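Local coordinates for spore coat polysaccharide biosynthesis protein SpsE (Bacillus subtilis, PDB 1VLI) that probably acts as an N-acylneuraminate-9-phosphate synthase, a sugar-acid-forming activity, in the pathway that makes the spore coat polysaccharide, at residues E280-L283 with T288-V291; S171-A176 with A214-A219. One frame throughout, in Å; residues are numbered along the deposited sequence.

Contact 1 (E280-L283 with T288-V291); sequences EAEL and TKPV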
loop_
_atom_site.group_PDB
_atom_site.type_symbol
_atom_site.label_atom_id
_atom_site.label_comp_id
_atom_site.label_asym_id
_atom_site.label_seq_id
_atom_site.Cartn_x
_atom_site.Cartn_y
_atom_site.Cartn_z
ATOM N N GLU A 280 -11.860 13.144 17.666
ATOM C CA GLU A 280 -10.975 14.266 17.310
ATOM C C GLU A 280 -11.335 15.503 18.100
ATOM O O GLU A 280 -10.448 16.206 18.597
ATOM C CB GLU A 280 -11.043 14.596 15.823
ATOM C CG GLU A 280 -10.118 13.785 14.918
ATOM C CD GLU A 280 -10.417 14.025 13.442
ATOM O OE1 GLU A 280 -11.508 13.644 12.975
ATOM O OE2 GLU A 280 -9.556 14.595 12.739
ATOM N N ALA A 281 -12.646 15.746 18.196
ATOM C CA ALA A 281 -13.216 16.894 18.896
ATOM C C ALA A 281 -13.102 16.760 20.429
ATOM O O ALA A 281 -13.030 17.813 21.181
ATOM C CB ALA A 281 -14.697 17.113 18.467
ATOM N N GLU A 282 -13.115 15.476 20.882
ATOM C CA GLU A 282 -12.892 15.179 22.303
ATOM C C GLU A 282 -11.475 15.542 22.665
ATOM O O GLU A 282 -11.217 16.073 23.752
ATOM C CB GLU A 282 -13.145 13.701 22.591
ATOM C CG GLU A 282 -14.737 13.451 22.908
ATOM C CD GLU A 282 -14.943 11.932 23.116
ATOM O OE1 GLU A 282 -13.853 10.952 22.746
ATOM O OE2 GLU A 282 -16.234 11.711 23.666
ATOM N N LEU A 283 -10.552 15.254 21.753
ATOM C CA LEU A 283 -9.143 15.584 21.960
ATOM C C LEU A 283 -8.951 17.099 22.014
ATOM O O LEU A 283 -8.230 17.613 22.875
ATOM C CB LEU A 283 -8.291 14.973 20.859
ATOM C CG LEU A 283 -7.937 13.494 21.012
ATOM C CD1 LEU A 283 -7.693 12.853 19.671
ATOM C CD2 LEU A 283 -6.697 13.289 21.931
ATOM N N THR A 288 -8.889 12.830 27.821
ATOM C CA THR A 288 -7.715 11.921 27.845
ATOM C C THR A 288 -7.870 10.575 27.064
ATOM O O THR A 288 -7.235 10.384 26.036
ATOM C CB THR A 288 -7.248 11.710 29.339
ATOM N N LYS A 289 -8.742 9.693 27.571
ATOM C CA LYS A 289 -9.038 8.313 27.099
ATOM C C LYS A 289 -7.858 7.377 26.807
ATOM O O LYS A 289 -7.284 7.415 25.701
ATOM C CB LYS A 289 -10.068 8.302 25.971
ATOM C CG LYS A 289 -11.408 7.635 26.350
ATOM C CD LYS A 289 -12.248 7.502 25.017
ATOM C CE LYS A 289 -13.694 7.058 25.368
ATOM N NZ LYS A 289 -14.707 8.299 25.485
ATOM N N PRO A 290 -7.524 6.506 27.775
ATOM C CA PRO A 290 -6.408 5.558 27.624
ATOM C C PRO A 290 -6.720 4.497 26.568
ATOM O O PRO A 290 -7.865 4.403 26.108
ATOM C CB PRO A 290 -6.316 4.903 29.010
ATOM C CG PRO A 290 -7.085 5.787 29.911
ATOM C CD PRO A 290 -8.207 6.316 29.062
ATOM N N VAL A 291 -5.713 3.718 26.169
ATOM C CA VAL A 291 -5.916 2.623 25.200
ATOM C C VAL A 291 -5.492 1.324 25.885
ATOM O O VAL A 291 -4.468 1.305 26.548
ATOM C CB VAL A 291 -5.088 2.850 23.911
ATOM C CG1 VAL A 291 -5.018 1.584 23.068
ATOM C CG2 VAL A 291 -5.634 4.035 23.128
#

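Contact 2 (S171-A176 with A214-A219); sequences SDVHEA and AAFPEA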
loop_
_atom_site.group_PDB
_atom_site.type_symbol
_atom_site.label_atom_id
_atom_site.label_comp_id
_atom_site.label_asym_id
_atom_site.label_seq_id
_atom_site.Cartn_x
_atom_site.Cartn_y
_atom_site.Cartn_z
ATOM N N SER A 171 14.178 -0.600 9.896
ATOM C CA SER A 171 15.134 -0.337 8.853
ATOM C C SER A 171 14.498 -0.351 7.464
ATOM O O SER A 171 14.909 0.419 6.603
ATOM C CB SER A 171 16.277 -1.334 8.944
ATOM O OG SER A 171 15.740 -2.625 9.117
ATOM N N ASP A 172 13.493 -1.198 7.245
ATOM C CA ASP A 172 12.746 -1.182 5.956
ATOM C C ASP A 172 11.963 0.117 5.798
ATOM O O ASP A 172 11.864 0.698 4.682
ATOM C CB ASP A 172 11.757 -2.354 5.874
ATOM C CG ASP A 172 12.370 -3.687 6.316
ATOM O OD1 ASP A 172 13.435 -4.045 5.793
ATOM O OD2 ASP A 172 11.851 -4.436 7.174
ATOM N N VAL A 173 11.398 0.572 6.917
ATOM C CA VAL A 173 10.588 1.776 6.908
ATOM C C VAL A 173 11.521 2.948 6.579
ATOM O O VAL A 173 11.243 3.783 5.686
ATOM C CB VAL A 173 9.849 1.928 8.220
ATOM C CG1 VAL A 173 9.119 3.203 8.290
ATOM C CG2 VAL A 173 8.852 0.824 8.375
ATOM N N HIS A 174 12.684 2.930 7.219
ATOM C CA HIS A 174 13.685 3.958 7.013
ATOM C C HIS A 174 14.226 4.032 5.596
ATOM O O HIS A 174 14.394 5.129 5.057
ATOM C CB HIS A 174 14.826 3.751 7.986
ATOM C CG HIS A 174 15.902 4.777 7.872
ATOM N ND1 HIS A 174 15.743 6.069 8.320
ATOM C CD2 HIS A 174 17.165 4.694 7.400
ATOM C CE1 HIS A 174 16.857 6.745 8.110
ATOM N NE2 HIS A 174 17.738 5.932 7.562
ATOM N N GLU A 175 14.483 2.867 4.998
ATOM C CA GLU A 175 15.095 2.774 3.693
ATOM C C GLU A 175 14.112 3.228 2.626
ATOM O O GLU A 175 14.497 3.870 1.646
ATOM C CB GLU A 175 15.578 1.346 3.410
ATOM C CG GLU A 175 16.406 1.214 2.143
ATOM C CD GLU A 175 17.130 -0.118 2.027
ATOM O OE1 GLU A 175 16.741 -1.053 2.749
ATOM O OE2 GLU A 175 18.090 -0.236 1.220
ATOM N N ALA A 176 12.850 2.873 2.818
ATOM C CA ALA A 176 11.774 3.293 1.921
ATOM C C ALA A 176 11.610 4.805 1.996
ATOM O O ALA A 176 11.442 5.486 0.955
ATOM C CB ALA A 176 10.491 2.598 2.288
ATOM N N ALA A 214 7.617 9.620 16.315
ATOM C CA ALA A 214 8.832 10.172 16.865
ATOM C C ALA A 214 10.004 9.799 15.981
ATOM O O ALA A 214 10.842 10.643 15.691
ATOM C CB ALA A 214 9.036 9.712 18.317
ATOM N N ALA A 215 10.038 8.562 15.490
ATOM C CA ALA A 215 11.174 8.105 14.654
ATOM C C ALA A 215 11.307 8.823 13.313
ATOM O O ALA A 215 12.429 8.991 12.830
ATOM C CB ALA A 215 11.166 6.556 14.454
ATOM N N PHE A 216 10.170 9.227 12.718
ATOM C CA PHE A 216 10.118 9.953 11.439
ATOM C C PHE A 216 9.290 11.227 11.574
ATOM O O PHE A 216 8.182 11.309 11.019
ATOM C CB PHE A 216 9.485 9.060 10.353
ATOM C CG PHE A 216 10.211 7.767 10.155
ATOM C CD1 PHE A 216 11.361 7.712 9.362
ATOM C CD2 PHE A 216 9.775 6.604 10.790
ATOM C CE1 PHE A 216 12.076 6.524 9.207
ATOM C CE2 PHE A 216 10.483 5.401 10.631
ATOM C CZ PHE A 216 11.641 5.376 9.852
ATOM N N PRO A 217 9.813 12.239 12.258
ATOM C CA PRO A 217 8.984 13.355 12.650
ATOM C C PRO A 217 8.606 14.246 11.468
ATOM O O PRO A 217 7.782 15.138 11.626
ATOM C CB PRO A 217 9.856 14.095 13.689
ATOM C CG PRO A 217 11.218 13.886 13.210
ATOM C CD PRO A 217 11.218 12.467 12.624
ATOM N N GLU A 218 9.168 14.003 10.290
ATOM C CA GLU A 218 8.692 14.714 9.090
ATOM C C GLU A 218 7.706 13.904 8.236
ATOM O O GLU A 218 7.230 14.388 7.203
ATOM C CB GLU A 218 9.866 15.176 8.222
ATOM C CG GLU A 218 10.520 16.473 8.679
ATOM C CD GLU A 218 11.833 16.715 7.958
ATOM O OE1 GLU A 218 11.813 17.264 6.822
ATOM O OE2 GLU A 218 12.891 16.328 8.521
ATOM N N ALA A 219 7.435 12.660 8.629
ATOM C CA ALA A 219 6.439 11.844 7.953
ATOM C C ALA A 219 5.134 12.054 8.704
ATOM O O ALA A 219 5.159 12.461 9.889
ATOM C CB ALA A 219 6.837 10.408 7.971
#

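Contact 1 (E280-L283 with T288-V291)
Glu282, near the C-terminal end of helix 266-285, faces Lys289 in the irregular chain that comes back past this end, and the two CA atoms are 9.2 Å apart. The closest approach is between opposite charges: NZ of Lys289 lies 3.9 Å from OE1 of Glu282, a long salt bridge, and OE2 of the same carboxylate is slightly farther from NZ, at 4.2 Å. At such lengths the attraction is probably loose. Glu282 runs extended beyond CG and reaches over the gap, whereas Lys289 is straight as far as CE and then bends (chi4 95°), which swings its ammonium group round to the carboxylate. The helix is the one that follows strand 244-248 in the TIM barrel of the NeuB family, so the pair sits on the outer surface of the barrel, some 28 Å from the centre of the chain. Leu283 and Lys289 both rest against Arg239 of helix 232-239, which Val291 also touches, along with Ala236. Two residues before Glu282, OE2 of Glu280 accepts a hydrogen bond from Val29 N, tying the helix to the chain just before strand 30-36, while OE1 pairs with Arg277 of the same helix.

Contact 2 (S171-A176 with A214-A219)
CE1 of Phe216 comes up to the edge of the His174 imidazole, near its plane, 3.8 Å from ND1 of His174. The two ring planes are inclined by about 33°, and the side chains themselves cross at about a right angle. Round the phenyl ring the approaches are oblique, with CA of His174 3.7 Å from CE1 of Phe216 and CG1 of Val173 3.5 Å from CE2. The phenyl end therefore presses against the helix backbone between two consecutive residues, its CZ lying 3.7 Å from the backbone N of His174. Val173 turns CG1 to this ring because that methyl stands opposite its backbone N (chi1 175°), and the result is an apolar contact on the buried side of the helix. Replacing Phe216 with an alanine would probably open a gap beside Val173 and leave the His174 ring without its edge neighbour, freer to turn. Phe216 is the first residue to depart from helical geometry after helix 208-215, and it starts a type I beta turn closed by Ala219 N donating to Phe216 O at 2.8 Å; the turn delivers the chain to strand 220-225. In the TIM barrel, helices 170-181 and 208-215 follow successive parallel strands, and Phe216 bridges from the end of the second helix to the first. Trp177, one turn further along helix 170-181, meets the same phenyl ring with planes at about 50°. Beneath, Ile190 of strand 188-193 touches Val173, Phe216 and Ala219, so that the start of helix 170-181 and the turn after helix 208-215 both pack on this strand of the barrel.

After the short hairpin of strands 15-18 and 21-24, the chain builds barrel strands 30-36, 60-63, 116-118, 138-140 and 161-164 with their helices before entering contact 2. This closes a loop of 37 residues that holds strand 188-193 and most of helix 208-215, tying two successive helices of the barrel together. Strands 220-225 and 244-248 follow, and the zinc ligands His226 and His248 lie in this intervening stretch. Contact 1 then closes a far shorter loop of four residues at the end of helix 266-285, on the way to helix 293-296. The contacts come in series, neither nested nor crossed; the centres of contacts 1 and 2 are about 26 Å apart and their nearest atoms about 15 Å.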